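Local coordinates for dally-like, isoform A (Drosophila melanogaster, PDB 6XTZ), which shields the palmitoleate lipid of Wnt within its glypican core and, as a GPI-anchored cell-surface heparan sulfate proteoglycan, also binds Hedgehog family proteins, at residues V217-N223 with Q515-M519; H260-E264 with T498-S502; A229-M233 with Y250-I255; I79-K83 with R452-Y456; Y203-L207 with M276-A280. The protein carries 5 engineered substitutions. All coordinates share one frame; numbering follows the deposited sequence. Where two conformers were deposited one is given.

In the fold
From the N terminus, contact 4 opens first, on helix 51-110, followed by contact 5 on helix 185-216 and contact 1 in the linker after that helix. Contact 3 then closes a short loop between helices 224-234 and 248-258, nested inside the loops closed by contacts 1, 4 and 5. Contact 2 opens at 260-264, contact 5 closes farther along helix 263-283, inside the loop of contact 4, and contact 4 closes on helix 441-455. Contact 2 closes in the loop 498-502, inside the loop of contact 1, which ends on helix 513-538. Contacts 1 and 2 each cross contacts 4 and 5. Y261 packs contact 2 against contact 1, while L207 packs contact 5 against L80 of contact 4.

Contact 1: V217-N223 with Q515-M519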
# COMPACT_ATOMS: atom_id res chain seq x y z
N VAL A 217 2.09 12.69 1.04
CA VAL A 217 0.88 13.42 1.41
C VAL A 217 1.18 14.46 2.49
O VAL A 217 0.46 15.45 2.61
CB VAL A 217 -0.22 12.43 1.86
CG1 VAL A 217 -1.49 13.15 2.27
CG2 VAL A 217 -0.52 11.44 0.75
N LEU A 218 2.26 14.26 3.26
CA LEU A 218 2.66 15.23 4.27
C LEU A 218 3.03 16.58 3.67
O LEU A 218 3.04 17.58 4.40
CB LEU A 218 3.84 14.69 5.08
CG LEU A 218 3.60 13.42 5.90
CD1 LEU A 218 4.90 12.94 6.53
CD2 LEU A 218 2.55 13.66 6.96
N ASN A 219 3.35 16.63 2.38
CA ASN A 219 3.73 17.88 1.73
C ASN A 219 2.55 18.81 1.47
O ASN A 219 2.77 19.97 1.12
CB ASN A 219 4.45 17.59 0.41
CG ASN A 219 5.69 16.75 0.60
OD1 ASN A 219 6.31 16.74 1.67
ND2 ASN A 219 6.08 16.02 -0.45
N VAL A 220 1.32 18.33 1.62
CA VAL A 220 0.14 19.12 1.32
C VAL A 220 -0.25 19.91 2.57
O VAL A 220 -0.62 19.32 3.59
CB VAL A 220 -1.02 18.24 0.84
CG1 VAL A 220 -2.18 19.10 0.35
CG2 VAL A 220 -0.55 17.30 -0.26
N ARG A 221 -0.19 21.23 2.47
CA ARG A 221 -0.54 22.10 3.58
C ARG A 221 -2.04 22.41 3.56
O ARG A 221 -2.68 22.41 2.51
CB ARG A 221 0.25 23.41 3.52
CG ARG A 221 1.76 23.23 3.58
CD ARG A 221 2.47 24.57 3.45
NE ARG A 221 3.92 24.43 3.55
CZ ARG A 221 4.72 24.21 2.51
NH1 ARG A 221 6.03 24.10 2.69
NH2 ARG A 221 4.22 24.09 1.29
N LEU A 222 -2.58 22.67 4.75
CA LEU A 222 -3.96 23.12 4.85
C LEU A 222 -4.12 24.50 4.22
O LEU A 222 -3.19 25.32 4.24
CB LEU A 222 -4.41 23.14 6.31
CG LEU A 222 -4.28 21.81 7.05
CD1 LEU A 222 -4.72 21.96 8.50
CD2 LEU A 222 -5.09 20.74 6.35
N ASN A 223 -5.29 24.75 3.65
CA ASN A 223 -5.56 26.02 2.98
C ASN A 223 -6.28 26.97 3.92
O ASN A 223 -6.71 26.61 5.02
CB ASN A 223 -6.37 25.80 1.70
CG ASN A 223 -7.65 25.03 1.93
OD1 ASN A 223 -8.35 25.22 2.93
ND2 ASN A 223 -7.98 24.15 0.99
N GLN A 515 -4.02 21.76 -3.88
CA GLN A 515 -3.91 20.55 -3.08
C GLN A 515 -4.08 19.30 -3.94
O GLN A 515 -3.31 18.34 -3.80
CB GLN A 515 -4.95 20.56 -1.95
CG GLN A 515 -4.67 21.60 -0.87
CD GLN A 515 -5.74 21.62 0.20
OE1 GLN A 515 -6.92 21.41 -0.08
NE2 GLN A 515 -5.33 21.87 1.44
N THR A 516 -5.06 19.30 -4.84
CA THR A 516 -5.27 18.13 -5.69
C THR A 516 -4.15 17.97 -6.71
O THR A 516 -3.88 16.85 -7.17
CB THR A 516 -6.62 18.22 -6.40
OG1 THR A 516 -6.57 19.25 -7.39
CG2 THR A 516 -7.72 18.53 -5.40
N ALA A 517 -3.48 19.07 -7.07
CA ALA A 517 -2.34 18.96 -7.99
C ALA A 517 -1.15 18.31 -7.30
O ALA A 517 -0.40 17.56 -7.95
CB ALA A 517 -1.96 20.34 -8.53
N GLN A 518 -0.97 18.56 -6.00
CA GLN A 518 0.09 17.88 -5.26
C GLN A 518 -0.22 16.40 -5.08
O GLN A 518 0.70 15.58 -5.00
CB GLN A 518 0.30 18.54 -3.90
CG GLN A 518 0.78 19.97 -3.95
CD GLN A 518 1.02 20.56 -2.57
OE1 GLN A 518 0.21 21.34 -2.07
NE2 GLN A 518 2.13 20.18 -1.95
N MET A 519 -1.50 16.04 -5.00
CA MET A 519 -1.91 14.65 -4.83
C MET A 519 -1.95 13.87 -6.14
O MET A 519 -2.14 12.65 -6.10
CB MET A 519 -3.28 14.59 -4.16
CG MET A 519 -3.34 15.23 -2.78
SD MET A 519 -2.48 14.27 -1.51
CE MET A 519 -3.47 12.78 -1.50
O HOH W 1 -0.03 22.64 0.07
O HOH W 2 -7.35 22.27 3.53
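The side-chain NE2 of Q515 makes two hydrogen bonds, one to R221 O at 2.9 Å and the other to water 2, which also accepts from N223 N. In the all-helical glypican core this ties the linker between helices 185-216 and 224-234 to the start of helix 513-538. The bond to R221 O is nearly straight, with an N-H...O angle of 163°, and the carbonyl oxygen lies in the plane of the Q515 amide. Beyond CG the Q515 side chain is extended (chi2 178°), which carries its amide to the linker, beside N223. There N223 ND2 lies 3.1 Å from Q515 OE1, but its polar ends have partners beyond the two segments: OD1 acts as N-cap of the following helix by bonding C226 N, and ND2 bonds P510 O.

One turn further along the helix, Q518 NE2 donates to N219 O at 3.1 Å. This bond is less regular, because the donor stands above the carbonyl plane, 67° out of it.

Between the two glutamines V220 points toward the helix. Its CG1 packs on Q515 CG at 3.7 Å, and Y261 adds to the same apolar patch. The other methyl, V220 CG2, touches M519 SD at 3.8 Å, and the bent M519 chain then turns its CE toward V217 CG2, 3.9 Å away.

Contact 2: H260-E264 with T498-S502; sequences HYQHE and TEHGS
The irregular segment 498-502 passes the start of helix 263-283 with H500 CA and H263 CA 7.0 Å apart, at a point where the chain turns from a 3-10 segment at H260 and Y261 through the N-cap residue Q262 into the helix. At G501 the loop takes a positive phi of 117°, a conformation in which a CB would be crowded against the carbonyl oxygen of H500.

The turn presents the backbone N-H of G501 to H260. G501 N donates to H260 NE2 at 3.0 Å in a bent bond, somewhat off the ring plane, so this nitrogen serves as an acceptor; that is consistent with a neutral H260 ring carrying its hydrogen on ND1.

H500 touches both of the other histidines, the three rings forming a triangle. With CG anti to the backbone N (chi1 -177°), its ring reaches back over H263 and forms an offset stack, centroids 4.4 Å apart and planes inclined by 29°. The overlap is at one rim: H263 CD2 sits over a face of the H500 ring, 3.3 Å from H500 CG. H260 instead meets H500 at its edge, its NE2 lying in the H500 ring plane and 3.5 Å from H500 ND1. The carbonyl oxygen of E499 adds a further contact, 3.5 Å from H260 CE1.

Deeper in the protein Y261 packs on Q515 and M519 of helix 513-538, while H260 also touches N509 and A511. The arrangement is a three-histidine aromatic cluster where a surface loop of the glypican core meets the 3-10 turn and first turn of helix 263-283.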
# COMPACT_ATOMS: atom_id res chain seq x y z
N HIS A 260 -10.13 17.24 2.72
CA HIS A 260 -10.89 16.75 1.57
C HIS A 260 -10.01 16.46 0.37
O HIS A 260 -10.43 15.72 -0.52
CB HIS A 260 -11.97 17.76 1.19
CG HIS A 260 -12.94 17.24 0.17
ND1 HIS A 260 -13.71 16.11 0.38
CD2 HIS A 260 -13.25 17.68 -1.07
CE1 HIS A 260 -14.46 15.89 -0.68
NE2 HIS A 260 -14.19 16.82 -1.58
N TYR A 261 -8.79 17.02 0.32
CA TYR A 261 -7.87 16.70 -0.76
C TYR A 261 -7.47 15.23 -0.76
O TYR A 261 -6.84 14.78 -1.72
CB TYR A 261 -6.63 17.59 -0.68
CG TYR A 261 -5.78 17.38 0.56
CD1 TYR A 261 -6.04 18.09 1.73
CD2 TYR A 261 -4.72 16.49 0.56
CE1 TYR A 261 -5.27 17.91 2.86
CE2 TYR A 261 -3.94 16.30 1.68
CZ TYR A 261 -4.22 17.01 2.83
OH TYR A 261 -3.44 16.82 3.95
N GLN A 262 -7.80 14.49 0.29
CA GLN A 262 -7.50 13.07 0.40
C GLN A 262 -8.68 12.19 -0.01
O GLN A 262 -8.65 10.98 0.26
CB GLN A 262 -7.09 12.73 1.84
CG GLN A 262 -5.91 13.53 2.36
CD GLN A 262 -5.71 13.35 3.85
OE1 GLN A 262 -6.54 12.77 4.54
NE2 GLN A 262 -4.59 13.86 4.35
N HIS A 263 -9.70 12.76 -0.65
CA HIS A 263 -10.93 12.00 -0.91
C HIS A 263 -10.67 10.85 -1.88
O HIS A 263 -10.93 9.69 -1.56
CB HIS A 263 -12.02 12.93 -1.45
CG HIS A 263 -13.35 12.27 -1.58
ND1 HIS A 263 -14.19 12.07 -0.50
CD2 HIS A 263 -13.99 11.74 -2.65
CE1 HIS A 263 -15.29 11.46 -0.91
NE2 HIS A 263 -15.19 11.25 -2.21
N GLU A 264 -10.20 11.18 -3.09
CA GLU A 264 -9.86 10.15 -4.06
C GLU A 264 -8.78 9.22 -3.52
O GLU A 264 -8.86 7.99 -3.69
CB GLU A 264 -9.37 10.79 -5.36
CG GLU A 264 -10.46 11.39 -6.24
CD GLU A 264 -9.89 12.24 -7.36
OE1 GLU A 264 -9.48 13.39 -7.09
OE2 GLU A 264 -9.84 11.75 -8.51
N THR A 498 -20.53 12.60 2.82
CA THR A 498 -19.70 11.70 2.04
C THR A 498 -19.55 12.17 0.59
O THR A 498 -19.06 11.41 -0.25
CB THR A 498 -20.26 10.28 2.06
OG1 THR A 498 -21.61 10.28 1.60
CG2 THR A 498 -20.21 9.70 3.47
N GLU A 499 -19.97 13.40 0.29
CA GLU A 499 -19.92 13.91 -1.07
C GLU A 499 -18.48 14.22 -1.47
O GLU A 499 -17.58 14.37 -0.63
CB GLU A 499 -20.78 15.16 -1.20
CG GLU A 499 -22.23 14.96 -0.80
CD GLU A 499 -22.99 14.09 -1.78
OE1 GLU A 499 -22.87 14.32 -3.00
OE2 GLU A 499 -23.71 13.17 -1.33
N HIS A 500 -18.27 14.33 -2.77
CA HIS A 500 -16.97 14.67 -3.35
C HIS A 500 -17.10 16.04 -4.00
O HIS A 500 -17.63 16.16 -5.11
CB HIS A 500 -16.52 13.61 -4.35
CG HIS A 500 -15.15 13.86 -4.92
ND1 HIS A 500 -14.29 14.81 -4.42
CD2 HIS A 500 -14.51 13.27 -5.95
CE1 HIS A 500 -13.17 14.79 -5.12
NE2 HIS A 500 -13.28 13.87 -6.06
N GLY A 501 -16.62 17.07 -3.31
CA GLY A 501 -16.64 18.43 -3.82
C GLY A 501 -17.49 19.40 -3.02
O GLY A 501 -17.53 20.58 -3.37
N SER A 502 -18.17 18.94 -1.97
CA SER A 502 -19.00 19.80 -1.16
C SER A 502 -18.91 19.35 0.30
O SER A 502 -18.48 18.24 0.60
CB SER A 502 -20.47 19.77 -1.62
OG SER A 502 -21.04 18.49 -1.43

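Contact 3: A229-M233 with Y250-I255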
# COMPACT_ATOMS: atom_id res chain seq x y z
N ALA A 229 -13.07 27.41 8.97
CA ALA A 229 -14.01 26.43 9.49
C ALA A 229 -13.49 25.74 10.74
O ALA A 229 -14.28 25.36 11.61
CB ALA A 229 -14.34 25.39 8.41
N LEU A 230 -12.17 25.58 10.85
CA LEU A 230 -11.59 24.89 12.00
C LEU A 230 -11.75 25.71 13.27
O LEU A 230 -12.04 25.15 14.34
CB LEU A 230 -10.12 24.59 11.72
CG LEU A 230 -9.40 23.58 12.61
CD1 LEU A 230 -10.07 22.22 12.50
CD2 LEU A 230 -7.94 23.48 12.20
N THR A 231 -11.56 27.02 13.19
CA THR A 231 -11.65 27.86 14.38
C THR A 231 -13.10 28.08 14.80
O THR A 231 -13.39 28.12 16.00
CB THR A 231 -10.97 29.20 14.12
OG1 THR A 231 -11.69 29.90 13.10
CG2 THR A 231 -9.56 28.97 13.64
N LYS A 232 -14.01 28.24 13.84
CA LYS A 232 -15.42 28.34 14.17
C LYS A 232 -15.91 27.09 14.89
O LYS A 232 -16.78 27.17 15.76
CB LYS A 232 -16.24 28.58 12.90
CG LYS A 232 -17.72 28.83 13.15
CD LYS A 232 -18.47 29.01 11.84
CE LYS A 232 -19.96 29.22 12.07
NZ LYS A 232 -20.71 29.37 10.79
N MET A 233 -15.34 25.93 14.55
CA MET A 233 -15.75 24.68 15.18
C MET A 233 -15.14 24.52 16.56
O MET A 233 -15.84 24.16 17.52
CB MET A 233 -15.37 23.50 14.28
CG MET A 233 -15.78 22.13 14.80
SD MET A 233 -14.55 21.34 15.84
CE MET A 233 -13.13 21.31 14.75
N TYR A 250 -20.34 17.63 13.82
CA TYR A 250 -19.87 18.94 13.39
C TYR A 250 -18.35 18.95 13.25
O TYR A 250 -17.82 19.42 12.24
CB TYR A 250 -20.35 20.01 14.37
CG TYR A 250 -19.85 21.41 14.09
CD1 TYR A 250 -19.72 21.88 12.79
CD2 TYR A 250 -19.52 22.27 15.14
CE1 TYR A 250 -19.26 23.16 12.54
CE2 TYR A 250 -19.07 23.55 14.90
CZ TYR A 250 -18.94 23.99 13.60
OH TYR A 250 -18.49 25.27 13.35
N CYS A 251 -17.65 18.42 14.25
CA CYS A 251 -16.19 18.33 14.16
C CYS A 251 -15.76 17.46 12.98
O CYS A 251 -14.83 17.82 12.25
CB CYS A 251 -15.62 17.79 15.47
SG CYS A 251 -13.82 17.58 15.48
N VAL A 252 -16.41 16.31 12.80
CA VAL A 252 -16.01 15.39 11.73
C VAL A 252 -16.18 16.05 10.37
O VAL A 252 -15.31 15.93 9.49
CB VAL A 252 -16.81 14.08 11.82
CG1 VAL A 252 -16.55 13.21 10.59
CG2 VAL A 252 -16.44 13.32 13.08
N ASN A 253 -17.28 16.78 10.16
CA ASN A 253 -17.50 17.45 8.89
C ASN A 253 -16.44 18.51 8.62
O ASN A 253 -16.05 18.72 7.46
CB ASN A 253 -18.89 18.07 8.85
CG ASN A 253 -19.98 17.04 8.63
OD1 ASN A 253 -19.76 16.02 7.98
ND2 ASN A 253 -21.17 17.31 9.16
N VAL A 254 -15.97 19.19 9.66
CA VAL A 254 -14.95 20.22 9.47
C VAL A 254 -13.62 19.60 9.09
O VAL A 254 -12.95 20.03 8.14
CB VAL A 254 -14.84 21.10 10.73
CG1 VAL A 254 -13.68 22.08 10.58
CG2 VAL A 254 -16.14 21.85 10.97
N ILE A 255 -13.20 18.57 9.83
CA ILE A 255 -11.93 17.92 9.53
C ILE A 255 -11.98 17.25 8.16
O ILE A 255 -10.99 17.26 7.42
CB ILE A 255 -11.55 16.92 10.64
CG1 ILE A 255 -11.68 17.57 12.01
CG2 ILE A 255 -10.12 16.42 10.43
CD1 ILE A 255 -10.72 18.71 12.24
O HOH W 3 -17.03 25.76 11.02
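M233 enters a hollow in helix 248-258 formed by Y250, C251, V254 and I255, a knob-into-hole fit between two antiparallel helices of the glypican core. Their segment axes come within 9.6 Å and run at 166°. The M233 CG methylene rests over one face of the Y250 ring, 3.8 Å from the centroid in a CH-pi contact, while SD stands higher above the same ring as a more distant Met-aromatic partner. A bend at chi2 (-90°) turns the sulfur down into the hollow, where M233 SD meets C251 CB at 3.7 Å; C251 itself is disulfide-bonded to C468.

Water 3 donates to A229 O at 2.8 Å and lies 2.8 Å from Y250 OH. With an alanine at Y250 the ring and hydroxyl are gone, which would probably open a gap beside M233 CG and leave the water held by A229 O alone of these two partners.

In the reverse direction V254 is the bump. Its CG1 presses toward the backbone of the first helix, 3.5 Å from A229 O, and its CG2 packs on M233 CB. L230 CD1 and I255 CD1 fill the adjoining edge, meeting at 3.6 Å beside L65 of helix 51-110.

Contact 4: I79-K83 with R452-Y456; sequences ILGSK and RVKDY
K83 and R452 cross at about a right angle, with the lysine CE over one face of the guanidinium group and 3.3 Å from R452 NE. The two chains arrive by different shapes. R452 runs extended from CG to NE, whereas K83 bends at chi2 (-65°), bringing CE over the flat group. K83 NZ ends 3.7 Å from R452 NH2, and the two cations share D448 on the preceding turn of the second helix: K83 NZ forms a salt bridge to D448 OD2 and R452 NE one to D448 OD1. The carboxylate therefore probably offsets the closeness of the two positive charges.

Just short of the guanidinium, I79 crosses R452 at about a right angle, its CG2 lying 4.0 Å from R452 CD. These residues join the long helix 51-110 to helix 441-455, which resumes the chain after the unmodelled residues 324-437, so the contact ties distant parts of the glypican sequence into one helical bundle.

Y456 supplies the other half of the interface. Its side chain and that of L80 slide past each other in opposite directions, and L80 CD2 approaches the ring obliquely, at 3.8 Å from Y456 CD2. The phenol end reaches I79, whose CD1 comes within 3.3 Å of Y456 OH. L80 also packs on W269 and L207, while its CD2 makes a looser contact, 4.5 Å, with V453 CG2. The backbone carbonyl oxygen of Y456 accepts a hydrogen bond from W269 NE1.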
# COMPACT_ATOMS: atom_id res chain seq x y z
N ILE A 79 6.00 2.29 9.37
CA ILE A 79 5.77 0.88 9.64
C ILE A 79 5.67 0.10 8.34
O ILE A 79 6.35 -0.92 8.15
CB ILE A 79 4.51 0.69 10.51
CG1 ILE A 79 4.76 1.19 11.93
CG2 ILE A 79 4.08 -0.77 10.52
CD1 ILE A 79 3.54 1.11 12.83
N LEU A 80 4.83 0.56 7.41
CA LEU A 80 4.68 -0.14 6.14
C LEU A 80 5.98 -0.15 5.35
O LEU A 80 6.27 -1.13 4.65
CB LEU A 80 3.56 0.51 5.31
CG LEU A 80 2.16 0.50 5.93
CD1 LEU A 80 1.14 1.04 4.94
CD2 LEU A 80 1.79 -0.90 6.39
N GLY A 81 6.77 0.92 5.44
CA GLY A 81 8.04 0.94 4.73
C GLY A 81 9.04 -0.05 5.28
O GLY A 81 9.76 -0.70 4.52
N SER A 82 9.10 -0.19 6.61
CA SER A 82 10.06 -1.11 7.20
C SER A 82 9.62 -2.56 7.02
O SER A 82 10.46 -3.45 6.82
CB SER A 82 10.25 -0.79 8.68
OG SER A 82 9.07 -1.04 9.42
N LYS A 83 8.31 -2.82 7.08
CA LYS A 83 7.81 -4.17 6.83
C LYS A 83 8.06 -4.59 5.39
O LYS A 83 8.31 -5.78 5.13
CB LYS A 83 6.32 -4.26 7.16
CG LYS A 83 5.99 -4.07 8.63
CD LYS A 83 6.56 -5.19 9.49
CE LYS A 83 6.18 -5.00 10.95
NZ LYS A 83 6.68 -6.10 11.82
N ARG A 452 -1.49 -5.82 9.02
CA ARG A 452 -1.28 -4.38 9.21
C ARG A 452 -1.91 -3.58 8.07
O ARG A 452 -2.47 -2.51 8.30
CB ARG A 452 0.21 -4.08 9.34
CG ARG A 452 0.84 -4.71 10.58
CD ARG A 452 2.32 -4.40 10.68
NE ARG A 452 2.96 -5.17 11.74
CZ ARG A 452 3.08 -4.76 13.00
NH1 ARG A 452 2.61 -3.58 13.36
NH2 ARG A 452 3.68 -5.53 13.90
N VAL A 453 -1.83 -4.09 6.84
CA VAL A 453 -2.53 -3.45 5.73
C VAL A 453 -4.03 -3.50 5.97
O VAL A 453 -4.77 -2.57 5.63
CB VAL A 453 -2.13 -4.09 4.39
CG1 VAL A 453 -2.98 -3.52 3.25
CG2 VAL A 453 -0.66 -3.84 4.11
N LYS A 454 -4.51 -4.60 6.56
CA LYS A 454 -5.91 -4.68 6.96
C LYS A 454 -6.25 -3.62 7.99
O LYS A 454 -7.36 -3.07 7.99
CB LYS A 454 -6.21 -6.08 7.50
CG LYS A 454 -7.67 -6.50 7.43
CD LYS A 454 -7.88 -7.84 8.11
CE LYS A 454 -9.13 -8.54 7.61
NZ LYS A 454 -9.00 -8.94 6.18
N ASP A 455 -5.31 -3.31 8.89
CA ASP A 455 -5.56 -2.29 9.91
C ASP A 455 -5.62 -0.90 9.30
O ASP A 455 -6.45 -0.08 9.71
CB ASP A 455 -4.48 -2.35 10.99
CG ASP A 455 -4.54 -3.62 11.82
OD1 ASP A 455 -5.63 -4.23 11.91
OD2 ASP A 455 -3.50 -4.01 12.39
N TYR A 456 -4.77 -0.61 8.31
CA TYR A 456 -4.70 0.70 7.69
C TYR A 456 -5.64 0.86 6.51
O TYR A 456 -5.49 1.82 5.74
CB TYR A 456 -3.26 1.00 7.24
CG TYR A 456 -2.26 1.10 8.37
CD1 TYR A 456 -2.42 2.04 9.38
CD2 TYR A 456 -1.15 0.28 8.41
CE1 TYR A 456 -1.51 2.14 10.41
CE2 TYR A 456 -0.23 0.37 9.43
CZ TYR A 456 -0.41 1.30 10.43
OH TYR A 456 0.51 1.39 11.44

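Contact 5: Y203-L207 with M276-A280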
# COMPACT_ATOMS: atom_id res chain seq x y z
N TYR A 203 3.97 -7.81 -4.29
CA TYR A 203 3.49 -7.63 -2.93
C TYR A 203 4.39 -6.67 -2.15
O TYR A 203 3.91 -5.72 -1.52
CB TYR A 203 3.43 -9.00 -2.24
CG TYR A 203 2.68 -9.03 -0.92
CD1 TYR A 203 1.30 -8.91 -0.88
CD2 TYR A 203 3.36 -9.23 0.28
CE1 TYR A 203 0.62 -8.96 0.32
CE2 TYR A 203 2.68 -9.28 1.48
CZ TYR A 203 1.31 -9.14 1.50
OH TYR A 203 0.63 -9.19 2.69
N GLY A 204 5.70 -6.90 -2.21
CA GLY A 204 6.63 -6.00 -1.54
C GLY A 204 6.81 -4.67 -2.22
O GLY A 204 7.00 -3.65 -1.56
N GLN A 205 6.75 -4.64 -3.56
CA GLN A 205 6.93 -3.38 -4.27
C GLN A 205 5.72 -2.46 -4.08
O GLN A 205 5.89 -1.25 -3.89
CB GLN A 205 7.17 -3.63 -5.76
CG GLN A 205 8.50 -4.28 -6.06
CD GLN A 205 9.68 -3.42 -5.66
OE1 GLN A 205 9.61 -2.20 -5.70
NE2 GLN A 205 10.77 -4.07 -5.26
N ALA A 206 4.51 -3.02 -4.12
CA ALA A 206 3.32 -2.21 -3.90
C ALA A 206 3.28 -1.68 -2.47
O ALA A 206 2.84 -0.55 -2.23
CB ALA A 206 2.06 -3.02 -4.21
N LEU A 207 3.73 -2.48 -1.50
CA LEU A 207 3.77 -2.02 -0.12
C LEU A 207 4.77 -0.87 0.04
O LEU A 207 4.53 0.07 0.81
CB LEU A 207 4.12 -3.17 0.82
CG LEU A 207 4.22 -2.82 2.30
CD1 LEU A 207 2.89 -2.26 2.82
CD2 LEU A 207 4.65 -4.02 3.12
N MET A 276 -4.09 -5.94 -1.92
CA MET A 276 -3.02 -6.53 -1.12
C MET A 276 -3.49 -7.79 -0.41
O MET A 276 -2.74 -8.77 -0.29
CB MET A 276 -2.48 -5.52 -0.12
CG MET A 276 -1.57 -4.47 -0.72
SD MET A 276 0.06 -5.12 -1.14
CE MET A 276 0.73 -5.42 0.50
N ASP A 277 -4.72 -7.78 0.10
CA ASP A 277 -5.25 -8.95 0.79
C ASP A 277 -5.46 -10.11 -0.17
O ASP A 277 -5.33 -11.27 0.23
CB ASP A 277 -6.55 -8.60 1.51
CG ASP A 277 -6.99 -9.68 2.48
OD1 ASP A 277 -6.36 -9.82 3.55
OD2 ASP A 277 -7.96 -10.40 2.17
N LYS A 278 -5.77 -9.82 -1.43
CA LYS A 278 -5.92 -10.88 -2.42
C LYS A 278 -4.58 -11.50 -2.77
O LYS A 278 -4.47 -12.73 -2.89
CB LYS A 278 -6.60 -10.33 -3.68
CG LYS A 278 -8.11 -10.19 -3.57
CD LYS A 278 -8.73 -9.94 -4.94
CE LYS A 278 -10.25 -10.05 -4.89
NZ LYS A 278 -10.85 -9.91 -6.25
N VAL A 279 -3.55 -10.67 -2.95
CA VAL A 279 -2.22 -11.20 -3.25
C VAL A 279 -1.67 -11.97 -2.05
O VAL A 279 -1.07 -13.04 -2.21
CB VAL A 279 -1.28 -10.06 -3.68
CG1 VAL A 279 0.14 -10.58 -3.85
CG2 VAL A 279 -1.77 -9.44 -4.98
N ALA A 280 -1.88 -11.45 -0.84
CA ALA A 280 -1.48 -12.17 0.36
C ALA A 280 -2.18 -13.52 0.46
O ALA A 280 -1.61 -14.48 0.99
CB ALA A 280 -1.76 -11.33 1.60
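A chi1 of -168° places the Y203 ring anti to the backbone nitrogen and toward the neighbouring helix, and M276 bends at both chi2 and chi3 (-68° at the latter) to lay its CE methyl over that ring. The methyl lies 3.9 Å from the Y203 ring centroid, a CH-pi contact. M276 SD sits obliquely to the same ring, making the pair a Met-aromatic contact. A second approach comes at the ring edge, where M276 O lies in the ring plane and 3.4 Å from Y203 CE1.

These residues join helices 185-216 and 263-283, an antiparallel pair in the glypican helical bundle whose segment axes run at 158° and come within 10.9 Å. V279 and Y203 slide past each other in opposite directions, with V279 CG1 at 3.6 Å from Y203 CD1. Farther out, the methyl of A280 reaches the phenol end, its CB 3.4 Å from Y203 OH.

A leucine in place of Y203 would probably leave the M276 methyl without its aromatic face and open a gap beside A280 CB. Other parts of the fold enclose the ring: F87 meets it edge-to-face, and Y203 OH makes a weak hydrogen bond to V446 O. On the first helix L207 CB meets the methyl end at 4.1 Å from M276 CE, and A206 CB lies 4.2 Å from M276 SD.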